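Long-range contact in uncharacterized protein (Ruminococcus gnavus, PDB 4QAN), which is of unknown function, though its cystatin-like fold marks it as a divergent member of the NTF2-like superfamily, and it can bind a metal ion: residues Q222-E233 / M302-V310. Residues are numbered along the deposited sequence; the frame is centred on the assembly and turned at random.
Sequences QRAVEQFIYAIE and MVYLDLIKV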
ATOM      1  N   GLN A 222      23.729   0.902  13.082  1.00 33.58           N
ATOM      2  CA  GLN A 222      24.314   1.356  11.812  1.00 33.66           C
ATOM      3  C   GLN A 222      24.155   0.323  10.674  1.00 31.55           C
ATOM      4  O   GLN A 222      23.823   0.684   9.546  1.00 30.78           O
ATOM      5  CB  GLN A 222      25.803   1.687  11.978  1.00 36.12           C
ATOM      6  CG  GLN A 222      26.110   2.883  12.880  1.00 39.23           C
ATOM      7  CD  GLN A 222      26.482   2.490  14.304  1.00 45.26           C
ATOM      8  OE1 GLN A 222      26.070   1.430  14.813  1.00 47.93           O
ATOM      9  NE2 GLN A 222      27.275   3.340  14.960  1.00 44.09           N
ATOM     10  N   ARG A 223      24.400  -0.950  10.972  1.00 32.65           N
ATOM     11  CA  ARG A 223      24.347  -1.990   9.952  1.00 32.38           C
ATOM     12  C   ARG A 223      22.916  -2.226   9.469  1.00 29.57           C
ATOM     13  O   ARG A 223      22.683  -2.566   8.304  1.00 30.15           O
ATOM     14  CB  ARG A 223      24.993  -3.278  10.455  1.00 34.03           C
ATOM     15  CG  ARG A 223      25.172  -4.328   9.370  1.00 31.52           C
ATOM     16  CD  ARG A 223      25.849  -5.561   9.905  1.00 35.01           C
ATOM     17  NE  ARG A 223      27.125  -5.263  10.547  1.00 34.60           N
ATOM     18  CZ  ARG A 223      27.803  -6.113  11.304  1.00 33.56           C
ATOM     19  NH1 ARG A 223      27.347  -7.332  11.531  1.00 34.76           N
ATOM     20  NH2 ARG A 223      28.953  -5.739  11.832  1.00 34.50           N
ATOM     21  N   ALA A 224      21.951  -2.006  10.346  1.00 30.69           N
ATOM     22  CA  ALA A 224      20.542  -2.079   9.948  1.00 29.29           C
ATOM     23  C   ALA A 224      20.246  -1.038   8.874  1.00 29.22           C
ATOM     24  O   ALA A 224      19.625  -1.348   7.857  1.00 27.56           O
ATOM     25  CB  ALA A 224      19.637  -1.876  11.150  1.00 29.07           C
ATOM     26  N   VAL A 225      20.720   0.190   9.114  1.00 29.09           N
ATOM     27  CA  VAL A 225      20.538   1.303   8.197  1.00 28.53           C
ATOM     28  C   VAL A 225      21.292   1.039   6.894  1.00 28.73           C
ATOM     29  O   VAL A 225      20.752   1.267   5.802  1.00 27.83           O
ATOM     30  CB  VAL A 225      21.008   2.635   8.841  1.00 31.46           C
ATOM     31  CG1 VAL A 225      20.949   3.777   7.844  1.00 30.46           C
ATOM     32  CG2 VAL A 225      20.159   2.950  10.064  1.00 30.43           C
ATOM     33  N   GLU A 226      22.521   0.535   7.016  1.00 28.12           N
ATOM     34  CA  GLU A 226      23.346   0.201   5.846  1.00 29.22           C
ATOM     35  C   GLU A 226      22.678  -0.832   4.931  1.00 28.64           C
ATOM     36  O   GLU A 226      22.643  -0.651   3.711  1.00 27.52           O
ATOM     37  CB  GLU A 226      24.737  -0.277   6.274  1.00 30.32           C
ATOM     38  CG  GLU A 226      25.641   0.859   6.770  1.00 33.60           C
ATOM     39  CD  GLU A 226      26.694   0.429   7.807  1.00 40.47           C
ATOM     40  OE1 GLU A 226      26.887  -0.792   8.029  1.00 40.31           O
ATOM     41  OE2 GLU A 226      27.333   1.323   8.428  1.00 43.75           O
ATOM     42  N   GLN A 227      22.120  -1.891   5.504  1.00 27.01           N
ATOM     43  CA  GLN A 227      21.551  -2.945   4.680  1.00 28.09           C
ATOM     44  C   GLN A 227      20.211  -2.576   4.130  1.00 27.17           C
ATOM     45  O   GLN A 227      19.845  -3.072   3.083  1.00 27.28           O
ATOM     46  CB  GLN A 227      21.449  -4.278   5.422  1.00 30.57           C
ATOM     47  CG  GLN A 227      22.754  -5.060   5.496  1.00 33.77           C
ATOM     48  CD  GLN A 227      23.307  -5.389   4.118  1.00 37.29           C
ATOM     49  OE1 GLN A 227      24.344  -4.866   3.732  1.00 33.81           O
ATOM     50  NE2 GLN A 227      22.600  -6.252   3.363  1.00 34.70           N
ATOM     51  N   PHE A 228      19.466  -1.750   4.868  1.00 28.14           N
ATOM     52  CA  PHE A 228      18.234  -1.123   4.385  1.00 26.93           C
ATOM     53  C   PHE A 228      18.491  -0.315   3.107  1.00 25.39           C
ATOM     54  O   PHE A 228      17.835  -0.522   2.088  1.00 26.03           O
ATOM     55  CB  PHE A 228      17.677  -0.239   5.507  1.00 28.80           C
ATOM     56  CG  PHE A 228      16.525   0.656   5.105  1.00 30.07           C
ATOM     57  CD1 PHE A 228      15.256   0.136   4.907  1.00 30.43           C
ATOM     58  CD2 PHE A 228      16.698   2.030   5.010  1.00 29.44           C
ATOM     59  CE1 PHE A 228      14.193   0.966   4.588  1.00 30.77           C
ATOM     60  CE2 PHE A 228      15.632   2.860   4.694  1.00 31.82           C
ATOM     61  CZ  PHE A 228      14.378   2.318   4.474  1.00 29.14           C
ATOM     62  N   ILE A 229      19.490   0.563   3.143  1.00 25.31           N
ATOM     63  CA  ILE A 229      19.891   1.311   1.948  1.00 26.00           C
ATOM     64  C   ILE A 229      20.431   0.415   0.824  1.00 27.44           C
ATOM     65  O   ILE A 229      20.198   0.684  -0.344  1.00 29.36           O
ATOM     66  CB  ILE A 229      20.882   2.444   2.317  1.00 27.69           C
ATOM     67  CG1 ILE A 229      20.180   3.463   3.240  1.00 28.08           C
ATOM     68  CG2 ILE A 229      21.465   3.114   1.079  1.00 29.17           C
ATOM     69  CD1 ILE A 229      18.906   4.081   2.690  1.00 26.30           C
ATOM     70  N   TYR A 230      21.117  -0.664   1.163  1.00 27.01           N
ATOM     71  CA  TYR A 230      21.596  -1.595   0.154  1.00 27.03           C
ATOM     72  C   TYR A 230      20.415  -2.262  -0.556  1.00 28.29           C
ATOM     73  O   TYR A 230      20.434  -2.433  -1.780  1.00 29.13           O
ATOM     74  CB  TYR A 230      22.497  -2.667   0.776  1.00 27.53           C
ATOM     75  CG  TYR A 230      22.992  -3.729  -0.209  1.00 27.27           C
ATOM     76  CD1 TYR A 230      23.922  -3.412  -1.192  1.00 28.41           C
ATOM     77  CD2 TYR A 230      22.517  -5.053  -0.149  1.00 28.14           C
ATOM     78  CE1 TYR A 230      24.376  -4.371  -2.091  1.00 29.75           C
ATOM     79  CE2 TYR A 230      22.959  -6.027  -1.043  1.00 29.17           C
ATOM     80  CZ  TYR A 230      23.891  -5.686  -2.006  1.00 31.17           C
ATOM     81  OH  TYR A 230      24.345  -6.632  -2.888  1.00 31.53           O
ATOM     82  N   ALA A 231      19.407  -2.656   0.212  1.00 26.00           N
ATOM     83  CA  ALA A 231      18.166  -3.189  -0.367  1.00 27.55           C
ATOM     84  C   ALA A 231      17.520  -2.230  -1.392  1.00 27.36           C
ATOM     85  O   ALA A 231      17.091  -2.636  -2.486  1.00 28.31           O
ATOM     86  CB  ALA A 231      17.176  -3.514   0.740  1.00 30.00           C
ATOM     87  N   ILE A 232      17.461  -0.957  -1.028  1.00 26.92           N
ATOM     88  CA  ILE A 232      16.946   0.092  -1.914  1.00 27.14           C
ATOM     89  C   ILE A 232      17.778   0.191  -3.198  1.00 28.90           C
ATOM     90  O   ILE A 232      17.222   0.210  -4.308  1.00 29.92           O
ATOM     91  CB  ILE A 232      16.861   1.440  -1.156  1.00 26.11           C
ATOM     92  CG1 ILE A 232      15.687   1.361  -0.154  1.00 26.98           C
ATOM     93  CG2 ILE A 232      16.661   2.607  -2.120  1.00 27.96           C
ATOM     94  CD1 ILE A 232      15.577   2.491   0.849  1.00 27.05           C
ATOM     95  N   GLU A 233      19.103   0.181  -3.045  1.00 30.42           N
ATOM     96  CA  GLU A 233      20.027   0.227  -4.181  1.00 30.37           C
ATOM     97  C   GLU A 233      19.810  -0.930  -5.147  1.00 32.63           C
ATOM     98  O   GLU A 233      19.942  -0.746  -6.362  1.00 34.46           O
ATOM     99  CB  GLU A 233      21.474   0.199  -3.693  1.00 32.91           C
ATOM    100  CG  GLU A 233      21.897   1.407  -2.860  1.00 31.29           C
ATOM    101  CD  GLU A 233      23.203   1.186  -2.131  1.00 31.39           C
ATOM    102  OE1 GLU A 233      23.686   0.039  -2.121  1.00 30.90           O
ATOM    103  OE2 GLU A 233      23.757   2.157  -1.563  1.00 31.76           O
HETATM  104  N   MSE A 302      18.439   4.982  -8.159  1.00 30.08           N
HETATM  105  CA  MSE A 302      18.533   4.534  -6.776  1.00 29.25           C
HETATM  106  C   MSE A 302      19.744   3.647  -6.553  1.00 30.97           C
HETATM  107  O   MSE A 302      20.213   3.495  -5.423  1.00 30.46           O
HETATM  108  CB  MSE A 302      17.258   3.794  -6.338  1.00 27.79           C
HETATM  109  CG  MSE A 302      16.068   4.732  -6.228  1.00 26.65           C
HETATM  110 SE   MSE A 302      16.392   6.032  -4.775  0.75 22.50          SE
HETATM  111  CE  MSE A 302      15.328   7.456  -5.587  1.00 29.17           C
ATOM    112  N   VAL A 303      20.274   3.057  -7.617  1.00 35.30           N
ATOM    113  CA  VAL A 303      21.498   2.287  -7.497  1.00 37.00           C
ATOM    114  C   VAL A 303      22.692   3.181  -7.102  1.00 36.74           C
ATOM    115  O   VAL A 303      23.721   2.687  -6.660  1.00 37.11           O
ATOM    116  CB  VAL A 303      21.790   1.505  -8.782  1.00 39.06           C
ATOM    117  CG1 VAL A 303      22.199   2.424  -9.909  1.00 40.66           C
ATOM    118  CG2 VAL A 303      22.875   0.480  -8.528  1.00 48.09           C
ATOM    119  N   TYR A 304      22.551   4.489  -7.267  1.00 35.59           N
ATOM    120  CA  TYR A 304      23.578   5.433  -6.838  1.00 37.36           C
ATOM    121  C   TYR A 304      23.131   6.259  -5.649  1.00 35.87           C
ATOM    122  O   TYR A 304      23.642   7.347  -5.418  1.00 38.96           O
ATOM    123  CB  TYR A 304      24.001   6.327  -8.006  1.00 41.76           C
ATOM    124  CG  TYR A 304      24.567   5.525  -9.153  1.00 48.65           C
ATOM    125  CD1 TYR A 304      25.680   4.698  -8.960  1.00 48.68           C
ATOM    126  CD2 TYR A 304      24.004   5.587 -10.427  1.00 53.40           C
ATOM    127  CE1 TYR A 304      26.202   3.953  -9.993  1.00 52.86           C
ATOM    128  CE2 TYR A 304      24.533   4.849 -11.472  1.00 55.44           C
ATOM    129  CZ  TYR A 304      25.627   4.035 -11.245  1.00 59.19           C
ATOM    130  OH  TYR A 304      26.160   3.290 -12.265  1.00 75.87           O
ATOM    131  N   LEU A 305      22.188   5.735  -4.876  1.00 34.81           N
ATOM    132  CA  LEU A 305      21.949   6.280  -3.563  1.00 37.39           C
ATOM    133  C   LEU A 305      22.955   5.627  -2.632  1.00 39.11           C
ATOM    134  O   LEU A 305      22.861   4.429  -2.363  1.00 35.46           O
ATOM    135  CB  LEU A 305      20.536   6.004  -3.089  1.00 37.05           C
ATOM    136  CG  LEU A 305      20.273   6.488  -1.671  1.00 33.50           C
ATOM    137  CD1 LEU A 305      20.208   7.995  -1.668  1.00 38.06           C
ATOM    138  CD2 LEU A 305      18.996   5.884  -1.143  1.00 31.66           C
ATOM    139  N   ASP A 306      23.915   6.429  -2.166  1.00 38.47           N
ATOM    140  CA  ASP A 306      24.969   5.969  -1.283  1.00 39.76           C
ATOM    141  C   ASP A 306      24.894   6.617   0.071  1.00 36.90           C
ATOM    142  O   ASP A 306      24.675   7.821   0.207  1.00 33.62           O
ATOM    143  CB  ASP A 306      26.339   6.295  -1.866  1.00 48.63           C
ATOM    144  CG  ASP A 306      26.788   5.288  -2.898  1.00 57.97           C
ATOM    145  OD1 ASP A 306      26.806   4.085  -2.565  1.00 58.24           O
ATOM    146  OD2 ASP A 306      27.127   5.704  -4.030  1.00 67.74           O
ATOM    147  N   LEU A 307      25.122   5.793   1.074  1.00 37.42           N
ATOM    148  CA  LEU A 307      25.267   6.247   2.424  1.00 36.91           C
ATOM    149  C   LEU A 307      26.750   6.650   2.638  1.00 37.40           C
ATOM    150  O   LEU A 307      27.656   5.867   2.404  1.00 37.69           O
ATOM    151  CB  LEU A 307      24.844   5.089   3.328  1.00 38.71           C
ATOM    152  CG  LEU A 307      24.218   5.317   4.691  1.00 37.34           C
ATOM    153  CD1 LEU A 307      23.031   6.258   4.655  1.00 35.18           C
ATOM    154  CD2 LEU A 307      23.816   3.952   5.216  1.00 37.76           C
ATOM    155  N   ILE A 308      27.004   7.892   3.026  1.00 38.97           N
ATOM    156  CA  ILE A 308      28.362   8.309   3.380  1.00 37.75           C
ATOM    157  C   ILE A 308      28.675   7.914   4.830  1.00 38.92           C
ATOM    158  O   ILE A 308      29.774   7.462   5.142  1.00 38.67           O
ATOM    159  CB  ILE A 308      28.539   9.827   3.197  1.00 43.07           C
ATOM    160  CG1 ILE A 308      28.407  10.202   1.717  1.00 45.83           C
ATOM    161  CG2 ILE A 308      29.901  10.286   3.713  1.00 44.20           C
ATOM    162  CD1 ILE A 308      28.142  11.672   1.493  1.00 49.89           C
ATOM    163  N   LYS A 309      27.696   8.090   5.710  1.00 37.90           N
ATOM    164  CA  LYS A 309      27.873   7.853   7.128  1.00 38.78           C
ATOM    165  C   LYS A 309      26.524   7.689   7.835  1.00 37.15           C
ATOM    166  O   LYS A 309      25.546   8.354   7.485  1.00 34.93           O
ATOM    167  CB  LYS A 309      28.636   9.025   7.741  1.00 42.57           C
ATOM    168  CG  LYS A 309      29.438   8.660   8.976  1.00 45.03           C
ATOM    169  CD  LYS A 309      30.550   9.669   9.192  1.00 51.76           C
ATOM    170  CE  LYS A 309      31.307   9.424  10.485  1.00 52.70           C
ATOM    171  NZ  LYS A 309      32.321  10.492  10.648  1.00 58.42           N
ATOM    172  N   VAL A 310      26.479   6.781   8.807  1.00 36.05           N
ATOM    173  CA  VAL A 310      25.357   6.656   9.735  1.00 34.39           C
ATOM    174  C   VAL A 310      25.814   7.160  11.108  1.00 37.96           C
ATOM    175  O   VAL A 310      26.691   6.561  11.726  1.00 39.46           O
ATOM    176  CB  VAL A 310      24.908   5.204   9.843  1.00 33.43           C
ATOM    177  CG1 VAL A 310      23.725   5.079  10.809  1.00 31.48           C
ATOM    178  CG2 VAL A 310      24.565   4.684   8.454  1.00 32.68           C
TER
HETATM  179  O   HOH W   1      25.479   2.847   0.568  1.00 50.93           O
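The carboxylate of Glu-233 meets strand 305-310 through OE2, which lies 2.6 Å from Leu-305 O, so the acid probably holds a proton there; within the helix, Ile-232 CD1 sits 3.8 Å above one face of the Phe-228 ring, toward its rim. This is the helix-on-sheet packing of a cystatin-like domain, with helix 222-233 running nearly antiparallel to the strand (163°). A water donates to Glu-233 OE2 (2.8 Å) and accepts the N-H of Leu-307. Asp-306 OD1 is 3.7 Å from the same OE2, a nearness that, like the carbonyl contact, would tend to raise the pKa of Glu-233. With an alanine at Glu-233 the bridging water would probably lose its acceptor on the helix, and Leu-305 O its close polar neighbour. Beside Glu-233, Ile-232 CG2 approaches Leu-305 CD2.

Toward the start of the helix the contact is apolar. The Leu-307 side chain crosses that of Val-225 at about a right angle, with CD2 3.8 Å from Glu-226 CA, while Tyr-329 of strand 322-331 packs on both Ile-229 and Leu-307. Past the classic beta bulge of Ile-308 and Lys-309 opposite Leu-328, Val-310 turns back to the helix and sets CG2 3.8 Å from Val-225 CG1.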